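Local coordinates for protein Alpha/beta hydrolase (Novosphingobium aromaticivorans, PDB 3BWX) that probably acts as a hydrolase of the alpha/beta hydrolase family and binds calcium ions, at residues 14-19 and 68-73; 33-38 and 109-114; 61-66 and 81-86. The protein carries 1 engineered substitution. One frame throughout, in Å; residues are numbered along the deposited sequence.

Contact 1 of 3, residues 14-19 and 68-73; sequences DGLRLH and DSDYAK. With EDO (1,2-ethanediol), chain P; EDO (1,2-ethanediol), chain R.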
loop_
_atom_site.group_PDB
_atom_site.type_symbol
_atom_site.label_atom_id
_atom_site.label_comp_id
_atom_site.label_asym_id
_atom_site.label_seq_id
_atom_site.Cartn_x
_atom_site.Cartn_y
_atom_site.Cartn_z
ATOM N N ASP A 14 -22.176 -2.011 0.082
ATOM C CA ASP A 14 -22.919 -1.222 1.028
ATOM C C ASP A 14 -23.077 0.248 0.625
ATOM O O ASP A 14 -23.596 1.079 1.399
ATOM C CB ASP A 14 -22.390 -1.391 2.463
ATOM C CG ASP A 14 -20.919 -1.082 2.624
ATOM O OD1 ASP A 14 -20.191 -0.979 1.635
ATOM O OD2 ASP A 14 -20.480 -0.957 3.791
ATOM N N GLY A 15 -22.715 0.567 -0.606
ATOM C CA GLY A 15 -23.142 1.826 -1.174
ATOM C C GLY A 15 -22.157 3.007 -1.221
ATOM O O GLY A 15 -22.527 4.126 -1.599
ATOM N N LEU A 16 -20.897 2.746 -0.859
ATOM C CA LEU A 16 -19.862 3.792 -0.902
ATOM C C LEU A 16 -19.311 3.949 -2.301
ATOM O O LEU A 16 -19.112 2.975 -3.014
ATOM C CB LEU A 16 -18.688 3.463 0.040
ATOM C CG LEU A 16 -19.018 3.415 1.538
ATOM C CD1 LEU A 16 -17.685 3.211 2.324
ATOM C CD2 LEU A 16 -19.802 4.616 2.006
ATOM N N ARG A 17 -19.040 5.204 -2.683
ATOM C CA ARG A 17 -18.291 5.508 -3.863
ATOM C C ARG A 17 -16.832 5.512 -3.505
ATOM O O ARG A 17 -16.358 6.348 -2.757
ATOM C CB ARG A 17 -18.673 6.883 -4.424
ATOM C CG ARG A 17 -18.062 7.189 -5.804
ATOM C CD ARG A 17 -18.200 8.666 -6.204
ATOM N NE ARG A 17 -17.371 9.547 -5.373
ATOM C CZ ARG A 17 -17.544 10.870 -5.197
ATOM N NH1 ARG A 17 -18.559 11.542 -5.772
ATOM N NH2 ARG A 17 -16.716 11.517 -4.398
ATOM N N LEU A 18 -16.124 4.557 -4.074
ATOM C CA LEU A 18 -14.692 4.381 -3.805
ATOM C C LEU A 18 -13.930 4.822 -5.069
ATOM O O LEU A 18 -14.432 4.731 -6.203
ATOM C CB LEU A 18 -14.427 2.935 -3.461
ATOM C CG LEU A 18 -15.197 2.440 -2.229
ATOM C CD1 LEU A 18 -14.799 0.969 -1.932
ATOM C CD2 LEU A 18 -14.934 3.331 -0.964
ATOM N N HIS A 19 -12.718 5.291 -4.839
ATOM C CA HIS A 19 -11.923 6.005 -5.856
ATOM C C HIS A 19 -10.643 5.286 -6.259
ATOM O O HIS A 19 -9.958 4.731 -5.422
ATOM C CB HIS A 19 -11.574 7.352 -5.311
ATOM C CG HIS A 19 -10.678 8.162 -6.174
ATOM N ND1 HIS A 19 -9.453 8.626 -5.722
ATOM C CD2 HIS A 19 -10.801 8.601 -7.453
ATOM C CE1 HIS A 19 -8.863 9.307 -6.703
ATOM N NE2 HIS A 19 -9.677 9.338 -7.745
ATOM N N ASP A 68 -9.786 10.179 -1.507
ATOM C CA ASP A 68 -11.068 10.657 -2.045
ATOM C C ASP A 68 -12.152 9.600 -1.986
ATOM O O ASP A 68 -13.260 9.834 -2.421
ATOM C CB ASP A 68 -10.912 11.093 -3.505
ATOM C CG ASP A 68 -10.209 12.426 -3.664
ATOM O OD1 ASP A 68 -9.737 12.971 -2.630
ATOM O OD2 ASP A 68 -10.101 12.910 -4.832
ATOM N N SER A 69 -11.836 8.415 -1.457
ATOM C CA SER A 69 -12.898 7.431 -1.250
ATOM C C SER A 69 -13.853 7.859 -0.140
ATOM O O SER A 69 -13.471 8.516 0.812
ATOM C CB SER A 69 -12.294 6.053 -0.958
ATOM O OG SER A 69 -11.808 5.412 -2.131
ATOM N N ASP A 70 -15.108 7.475 -0.286
ATOM C CA ASP A 70 -16.083 7.824 0.686
ATOM C C ASP A 70 -15.695 7.281 2.031
ATOM O O ASP A 70 -15.060 6.213 2.130
ATOM C CB ASP A 70 -17.481 7.265 0.363
ATOM C CG ASP A 70 -18.269 8.095 -0.656
ATOM O OD1 ASP A 70 -17.816 9.170 -1.113
ATOM O OD2 ASP A 70 -19.359 7.624 -1.022
ATOM N N TYR A 71 -16.087 8.032 3.065
ATOM C CA TYR A 71 -16.004 7.600 4.458
ATOM C C TYR A 71 -17.215 6.738 4.824
ATOM O O TYR A 71 -18.303 6.953 4.275
ATOM C CB TYR A 71 -15.912 8.813 5.401
ATOM C CG TYR A 71 -14.591 9.607 5.367
ATOM C CD1 TYR A 71 -13.627 9.390 4.373
ATOM C CD2 TYR A 71 -14.318 10.570 6.341
ATOM C CE1 TYR A 71 -12.429 10.119 4.369
ATOM C CE2 TYR A 71 -13.148 11.297 6.333
ATOM C CZ TYR A 71 -12.213 11.066 5.351
ATOM O OH TYR A 71 -11.064 11.778 5.346
ATOM N N ALA A 72 -17.020 5.757 5.698
ATOM C CA ALA A 72 -18.090 4.867 6.100
ATOM C C ALA A 72 -18.954 5.464 7.171
ATOM O O ALA A 72 -18.436 6.033 8.108
ATOM C CB ALA A 72 -17.532 3.578 6.609
ATOM N N LYS A 73 -20.272 5.317 7.022
ATOM C CA LYS A 73 -21.195 5.690 8.095
ATOM C C LYS A 73 -20.973 4.820 9.325
ATOM O O LYS A 73 -21.138 5.290 10.438
ATOM C CB LYS A 73 -22.650 5.604 7.632
ATOM C CG LYS A 73 -23.050 6.716 6.678
ATOM C CD LYS A 73 -24.496 6.510 6.140
HETATM C C1 EDO P . -21.861 2.782 4.484
HETATM O O1 EDO P . -21.651 4.181 4.710
HETATM C C2 EDO P . -20.827 1.907 5.186
HETATM O O2 EDO P . -20.952 2.030 6.608
HETATM C C1 EDO R . -6.533 11.271 -4.711
HETATM O O1 EDO R . -6.754 12.636 -4.353
HETATM C C2 EDO R . -5.534 10.726 -3.736
HETATM O O2 EDO R . -6.176 10.781 -2.483
HETATM O O HOH W 1 -15.099 8.509 -4.151
HETATM O O HOH W 2 -15.687 10.846 -1.388
#

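Contact 2 of 3, residues 33-38 and 109-114; sequences LCLPGL and LLTMLL. With EDO (1,2-ethanediol), chain Q.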
loop_
_atom_site.group_PDB
_atom_site.type_symbol
_atom_site.label_atom_id
_atom_site.label_comp_id
_atom_site.label_asym_id
_atom_site.label_seq_id
_atom_site.Cartn_x
_atom_site.Cartn_y
_atom_site.Cartn_z
ATOM N N LEU A 33 -2.196 -3.402 -10.323
ATOM C CA LEU A 33 -3.034 -2.884 -9.239
ATOM C C LEU A 33 -2.157 -2.555 -8.030
ATOM O O LEU A 33 -1.425 -3.433 -7.542
ATOM C CB LEU A 33 -4.062 -3.938 -8.834
ATOM C CG LEU A 33 -5.044 -3.748 -7.685
ATOM C CD1 LEU A 33 -6.099 -2.745 -8.076
ATOM C CD2 LEU A 33 -5.749 -5.071 -7.314
ATOM N N CYS A 34 -2.142 -1.293 -7.604
ATOM C CA CYS A 34 -1.272 -0.814 -6.535
ATOM C C CYS A 34 -2.102 -0.601 -5.292
ATOM O O CYS A 34 -3.005 0.235 -5.311
ATOM C CB CYS A 34 -0.613 0.477 -6.953
ATOM S SG CYS A 34 0.504 0.338 -8.372
ATOM N N LEU A 35 -1.796 -1.333 -4.238
ATOM C CA LEU A 35 -2.570 -1.351 -3.042
ATOM C C LEU A 35 -1.807 -0.676 -1.908
ATOM O O LEU A 35 -0.726 -1.132 -1.528
ATOM C CB LEU A 35 -2.971 -2.776 -2.693
ATOM C CG LEU A 35 -3.769 -3.499 -3.784
ATOM C CD1 LEU A 35 -4.061 -4.915 -3.258
ATOM C CD2 LEU A 35 -5.002 -2.696 -4.207
ATOM N N PRO A 36 -2.342 0.436 -1.379
ATOM C CA PRO A 36 -1.620 1.184 -0.355
ATOM C C PRO A 36 -1.672 0.558 1.039
ATOM O O PRO A 36 -2.442 -0.353 1.300
ATOM C CB PRO A 36 -2.351 2.538 -0.287
ATOM C CG PRO A 36 -3.345 2.532 -1.352
ATOM C CD PRO A 36 -3.596 1.120 -1.766
ATOM N N GLY A 37 -0.829 1.109 1.901
ATOM C CA GLY A 37 -0.799 0.784 3.295
ATOM C C GLY A 37 -1.978 1.345 4.072
ATOM O O GLY A 37 -2.827 2.071 3.558
ATOM N N LEU A 38 -2.020 1.006 5.356
ATOM C CA LEU A 38 -3.175 1.225 6.230
ATOM C C LEU A 38 -3.715 2.626 6.171
ATOM O O LEU A 38 -4.905 2.794 6.088
ATOM C CB LEU A 38 -2.779 0.830 7.679
ATOM C CG LEU A 38 -3.804 0.992 8.794
ATOM C CD1 LEU A 38 -4.919 -0.008 8.667
ATOM C CD2 LEU A 38 -3.078 0.841 10.171
ATOM N N LEU A 109 -0.785 -7.598 2.565
ATOM C CA LEU A 109 -1.709 -8.565 3.137
ATOM C C LEU A 109 -2.927 -8.789 2.223
ATOM O O LEU A 109 -3.365 -9.907 1.967
ATOM C CB LEU A 109 -2.170 -8.156 4.541
ATOM C CG LEU A 109 -3.350 -8.923 5.154
ATOM N N LEU A 110 -3.493 -7.712 1.709
ATOM C CA LEU A 110 -4.657 -7.816 0.808
ATOM C C LEU A 110 -4.279 -8.544 -0.482
ATOM O O LEU A 110 -5.071 -9.281 -1.086
ATOM C CB LEU A 110 -5.175 -6.413 0.509
ATOM C CG LEU A 110 -5.886 -5.790 1.734
ATOM C CD1 LEU A 110 -6.337 -4.329 1.506
ATOM C CD2 LEU A 110 -7.070 -6.633 2.216
ATOM N N THR A 111 -3.044 -8.334 -0.930
ATOM C CA THR A 111 -2.545 -9.039 -2.103
ATOM C C THR A 111 -2.496 -10.571 -1.857
ATOM O O THR A 111 -2.937 -11.359 -2.674
ATOM C CB THR A 111 -1.137 -8.540 -2.482
ATOM O OG1 THR A 111 -1.207 -7.181 -2.914
ATOM C CG2 THR A 111 -0.532 -9.393 -3.633
HETATM N N MSE A 112 -2.043 -10.972 -0.678
HETATM C CA MSE A 112 -2.086 -12.404 -0.329
HETATM C C MSE A 112 -3.503 -12.966 -0.264
HETATM O O MSE A 112 -3.791 -14.037 -0.800
HETATM C CB MSE A 112 -1.327 -12.644 0.977
HETATM C CG MSE A 112 0.148 -12.374 0.893
HETATM SE SE MSE A 112 1.088 -12.697 2.627
HETATM C CE MSE A 112 1.990 -11.024 2.871
ATOM N N LEU A 113 -4.429 -12.161 0.273
ATOM C CA LEU A 113 -5.812 -12.546 0.415
ATOM C C LEU A 113 -6.491 -12.661 -0.969
ATOM O O LEU A 113 -7.233 -13.615 -1.248
ATOM C CB LEU A 113 -6.511 -11.557 1.353
ATOM C CG LEU A 113 -6.118 -11.780 2.817
ATOM C CD1 LEU A 113 -6.579 -10.558 3.604
ATOM C CD2 LEU A 113 -6.693 -13.138 3.370
ATOM N N LEU A 114 -6.188 -11.725 -1.866
ATOM C CA LEU A 114 -6.705 -11.809 -3.246
ATOM C C LEU A 114 -6.141 -13.049 -3.940
ATOM O O LEU A 114 -6.891 -13.748 -4.644
ATOM C CB LEU A 114 -6.325 -10.591 -4.060
ATOM C CG LEU A 114 -7.081 -9.332 -3.733
ATOM C CD1 LEU A 114 -6.395 -8.109 -4.373
ATOM C CD2 LEU A 114 -8.548 -9.416 -4.137
HETATM C C1 EDO Q . -6.125 0.425 3.658
HETATM O O1 EDO Q . -5.514 1.492 2.900
HETATM C C2 EDO Q . -5.583 -0.903 3.112
HETATM O O2 EDO Q . -4.184 -1.036 3.402
#

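Contact 3 of 3, residues 61-66 and 81-86; sequences PEMRGR and MQYLQD. With EDO (1,2-ethanediol), chain R.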
loop_
_atom_site.group_PDB
_atom_site.type_symbol
_atom_site.label_atom_id
_atom_site.label_comp_id
_atom_site.label_asym_id
_atom_site.label_seq_id
_atom_site.Cartn_x
_atom_site.Cartn_y
_atom_site.Cartn_z
ATOM N N PRO A 61 -6.162 2.187 -6.451
ATOM C CA PRO A 61 -7.344 2.388 -5.620
ATOM C C PRO A 61 -7.047 2.881 -4.220
ATOM O O PRO A 61 -6.010 2.628 -3.700
ATOM C CB PRO A 61 -7.968 0.995 -5.548
ATOM C CG PRO A 61 -6.750 0.101 -5.599
ATOM C CD PRO A 61 -5.859 0.764 -6.606
ATOM N N GLU A 62 -8.038 3.521 -3.602
ATOM C CA GLU A 62 -7.996 3.985 -2.221
ATOM C C GLU A 62 -9.141 3.302 -1.449
ATOM O O GLU A 62 -10.284 3.304 -1.916
ATOM C CB GLU A 62 -8.222 5.510 -2.194
ATOM C CG GLU A 62 -7.331 6.205 -3.194
ATOM C CD GLU A 62 -7.351 7.682 -3.092
ATOM O OE1 GLU A 62 -8.434 8.338 -3.190
ATOM O OE2 GLU A 62 -6.237 8.191 -2.928
HETATM N N MSE A 63 -8.813 2.721 -0.294
HETATM C CA MSE A 63 -9.834 2.043 0.467
HETATM C C MSE A 63 -10.824 3.037 1.080
HETATM O O MSE A 63 -10.546 4.269 1.183
HETATM C CB MSE A 63 -9.183 1.184 1.539
HETATM C CG MSE A 63 -8.365 0.075 0.934
HETATM SE SE MSE A 63 -9.210 -1.170 -0.360
HETATM C CE MSE A 63 -9.023 -0.112 -2.025
ATOM N N ARG A 64 -11.984 2.535 1.486
ATOM C CA ARG A 64 -12.963 3.383 2.154
ATOM C C ARG A 64 -12.233 4.080 3.296
ATOM O O ARG A 64 -11.398 3.470 4.000
ATOM C CB ARG A 64 -14.143 2.574 2.715
ATOM C CG ARG A 64 -13.754 1.436 3.655
ATOM C CD ARG A 64 -14.923 0.658 4.235
ATOM N NE ARG A 64 -15.617 -0.041 3.176
ATOM C CZ ARG A 64 -16.896 -0.354 3.161
ATOM N NH1 ARG A 64 -17.696 0.015 4.124
ATOM N NH2 ARG A 64 -17.383 -1.013 2.116
ATOM N N GLY A 65 -12.531 5.360 3.459
ATOM C CA GLY A 65 -11.968 6.179 4.527
ATOM C C GLY A 65 -10.613 6.783 4.227
ATOM O O GLY A 65 -10.026 7.423 5.108
ATOM N N ARG A 66 -10.076 6.544 3.032
ATOM C CA ARG A 66 -8.770 7.101 2.672
ATOM C C ARG A 66 -8.887 7.928 1.412
ATOM O O ARG A 66 -9.592 7.569 0.471
ATOM C CB ARG A 66 -7.714 6.017 2.411
ATOM C CG ARG A 66 -7.253 5.260 3.650
ATOM C CD ARG A 66 -8.218 4.199 4.126
ATOM N NE ARG A 66 -7.585 3.347 5.123
ATOM C CZ ARG A 66 -8.253 2.533 5.923
ATOM N NH1 ARG A 66 -9.559 2.416 5.853
ATOM N NH2 ARG A 66 -7.575 1.838 6.804
HETATM N N MSE A 81 -11.086 -7.583 6.008
HETATM C CA MSE A 81 -11.983 -8.368 5.126
HETATM C C MSE A 81 -12.972 -7.550 4.314
HETATM O O MSE A 81 -13.418 -7.978 3.258
HETATM C CB MSE A 81 -12.665 -9.496 5.904
HETATM C CG MSE A 81 -11.663 -10.434 6.576
HETATM SE SE MSE A 81 -10.284 -11.194 5.433
HETATM C CE MSE A 81 -11.409 -12.190 4.371
ATOM N N GLN A 82 -13.321 -6.373 4.819
ATOM C CA GLN A 82 -14.134 -5.441 4.086
ATOM C C GLN A 82 -13.352 -4.823 2.926
ATOM O O GLN A 82 -13.856 -4.770 1.819
ATOM C CB GLN A 82 -14.739 -4.370 4.975
ATOM C CG GLN A 82 -15.726 -3.498 4.235
ATOM C CD GLN A 82 -16.922 -4.265 3.771
ATOM O OE1 GLN A 82 -17.650 -4.828 4.583
ATOM N NE2 GLN A 82 -17.150 -4.302 2.496
ATOM N N TYR A 83 -12.100 -4.422 3.177
ATOM C CA TYR A 83 -11.289 -3.927 2.079
ATOM C C TYR A 83 -11.115 -4.998 1.009
ATOM O O TYR A 83 -11.144 -4.675 -0.179
ATOM C CB TYR A 83 -9.949 -3.462 2.562
ATOM C CG TYR A 83 -10.010 -2.580 3.782
ATOM C CD1 TYR A 83 -10.992 -1.621 3.920
ATOM C CD2 TYR A 83 -8.979 -2.613 4.774
ATOM C CE1 TYR A 83 -11.036 -0.803 5.044
ATOM C CE2 TYR A 83 -9.036 -1.809 5.913
ATOM C CZ TYR A 83 -10.069 -0.904 6.042
ATOM O OH TYR A 83 -10.137 -0.120 7.169
ATOM N N LEU A 84 -10.939 -6.244 1.422
ATOM C CA LEU A 84 -10.799 -7.353 0.454
ATOM C C LEU A 84 -12.088 -7.460 -0.406
ATOM O O LEU A 84 -12.009 -7.548 -1.636
ATOM C CB LEU A 84 -10.539 -8.670 1.179
ATOM C CG LEU A 84 -10.534 -9.945 0.334
ATOM C CD1 LEU A 84 -9.414 -9.866 -0.666
ATOM C CD2 LEU A 84 -10.323 -11.154 1.277
ATOM N N GLN A 85 -13.269 -7.427 0.248
ATOM C CA GLN A 85 -14.526 -7.453 -0.482
ATOM C C GLN A 85 -14.653 -6.268 -1.456
ATOM O O GLN A 85 -15.104 -6.413 -2.568
ATOM C CB GLN A 85 -15.749 -7.494 0.448
ATOM C CG GLN A 85 -17.105 -7.633 -0.322
ATOM C CD GLN A 85 -18.387 -7.285 0.508
ATOM O OE1 GLN A 85 -18.781 -6.107 0.680
ATOM N NE2 GLN A 85 -19.068 -8.340 0.984
ATOM N N ASP A 86 -14.229 -5.086 -1.021
ATOM C CA ASP A 86 -14.320 -3.916 -1.844
ATOM C C ASP A 86 -13.391 -4.080 -3.060
ATOM O O ASP A 86 -13.723 -3.630 -4.137
ATOM C CB ASP A 86 -13.942 -2.657 -1.030
ATOM C CG ASP A 86 -14.918 -2.336 0.077
ATOM O OD1 ASP A 86 -16.085 -2.799 0.063
ATOM O OD2 ASP A 86 -14.536 -1.512 0.932
HETATM C C1 EDO R . -6.533 11.271 -4.711
HETATM O O1 EDO R . -6.754 12.636 -4.353
HETATM C C2 EDO R . -5.534 10.726 -3.736
HETATM O O2 EDO R . -6.176 10.781 -2.483
HETATM O O HOH W 3 -12.200 -0.190 0.756
HETATM O O HOH W 4 -8.386 -0.252 9.125
#

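Contact 1 of 3, residues 14-19 and 68-73
Leu16 brings its CD2 methyl 3.6 Å from the carbonyl O of Tyr71 while CD1 rests against Ala72; with CG beside the backbone N (chi1 -64°), both branches reach the loop. Next, Arg17 and Asp70 trade two hydrogen bonds. Arg17 N meets Asp70 OD2 at 3.0 Å, arriving from above the carboxylate plane, and Asp70 N returns a bond to Arg17 O. The guanidinium forms no salt bridge with Asp70: Arg17 NH2 stands 4.2 Å from Asp70 OD1, which lies well out of its plane. Water 1 sits in that plane instead, accepting from Arg17 NE and donating to Arg17 O and Asp68 O. Leu18 packs CD2 on Ser69 CB at 3.8 Å. His19 N then gives a fairly straight bond (163°) to Ser69 OG at 2.9 Å, an oxygen that also bonds Glu62 O. The imidazole lies alongside Asp68, whose CB is 3.6 Å from His19 ND1 and whose OD2 is over one ring face; Glu62 and Asp7 hold the two ring nitrogens. The loop after strand 58-61 thus runs back, roughly antiparallel, along strand 17-23, at the antiparallel flank of the central alpha/beta hydrolase sheet.

Contact 2 of 3, residues 33-38 and 109-114
No flat side chain enters where Leu35 and Leu33 meet Leu110, Thr111 and Leu114, so there are no ring faces or edges to describe: branched aliphatic groups do the work. This is helix-on-sheet packing of the alpha/beta hydrolase fold. Strand 33-35 and helix 109-114 approach to 9.7 Å between axes, with 131° between their directions. Leu35 has the largest share of the contact, and its close approaches to the helix all run through one methyl, CD1. With CG beside the backbone N and opposite the carbonyl carbon (chi1 -58°), the side chain sends CD1 into the helix face, 4.2 Å from Leu110 CB. Leu114 comes at it from the opposite direction, tip to tip, CD1 to Leu35 CD1 at 4.1 Å. Leu33 adds a looser touch, its CD2 lying 4.3 Å from Leu114 CD1. Leu87 of helix 80-94 and Pro61 of strand 58-61 also touch Leu35. Past the strand, one ethanediol, probably from the crystallisation liquor, donates to two carbonyls, O2 to Pro36 O and O1 to Gly37 O; the loop here is consistent with the one that contributes to the oxyanion hole in relatives. Thr111 is the polar member of the buried cluster: its OG1 bonds the carbonyl of Gly107 one helical turn back and still lies 3.7 Å from Leu35 CD1.

Contact 3 of 3, residues 61-66 and 81-86
Charge comes first: Arg64 clasps Asp86 side-on, NE to OD2 at 2.9 Å and NH2 to OD1 at 3.0 Å. Guanidinium and carboxylate are nearly coplanar, 11° apart, and both oxygens use their syn lone pairs. The chain gets there from the crowded position, CG between backbone N and carbonyl carbon (chi1 55°), followed by a bend at chi3. NH2 has a second salt bridge, to Asp14, so this arginine is shared between two acids.

Among the remaining hydrogen bonds, Gln82 NE2 reaches Asp86 OD1 at 3.1 Å from above the carboxylate plane, giving that oxygen two donors; water 3 accepts from Arg64 N and donates to Asp86 OD2. Arg66 NH1 donates to Tyr83 OH at 2.9 Å and, almost in line with the carbonyl, to Arg64 O. Its guanidinium stands 83° from the phenol ring, and water 4 lies at the edge of both groups. Arg66 N also bonds Met63 O, closing a type II turn in which Gly65 takes the positive phi.

In the van der Waals packing, Gln82 CG sits 3.5 Å above the centre of the Arg64 guanidinium plane. Arg64 CG lies at the edge of the Tyr83 ring, 3.8 Å from CE1, whereas Met63 CB is over a face. Met63, built as selenomethionine, sets SE obliquely to the Tyr83 ring, 5.4 Å from the centroid, a Met-aromatic contact, and packs it against Tyr83 CB.

A leucine in place of Arg64 would probably leave the Asp86 carboxylate without its countercharge and Gln82 CG without the flat group it covers. The chemistry implies a buried ion pair, the carboxylate being gripped by arginine, amide and water, which would be expected to keep Asp86 ionised while it ties the turn to helix 80-94.

Contact 3 is the hub. Its centre lies about 9 Å from that of contact 1 and about 10 Å from that of contact 2, whereas contacts 1 and 2 are about 18 Å apart between centres and do not touch. Glu62 makes the first junction, its OE1 2.7 Å from His19 ND1, and Ser69 CB packs there 3.3 Å from Met63 O; Arg66 makes the second, its NE 2.9 Å from Leu38 O. The probable nucleophile elbow touches Thr111 of contact 2 and lies near, without touching, Met63 of contact 3. Calcium is more distant: a bound ion lies about 8 Å from the Tyr83 side chain, and about 12 Å separates that side chain from those of Pro205 and Ala208, which bind calcium.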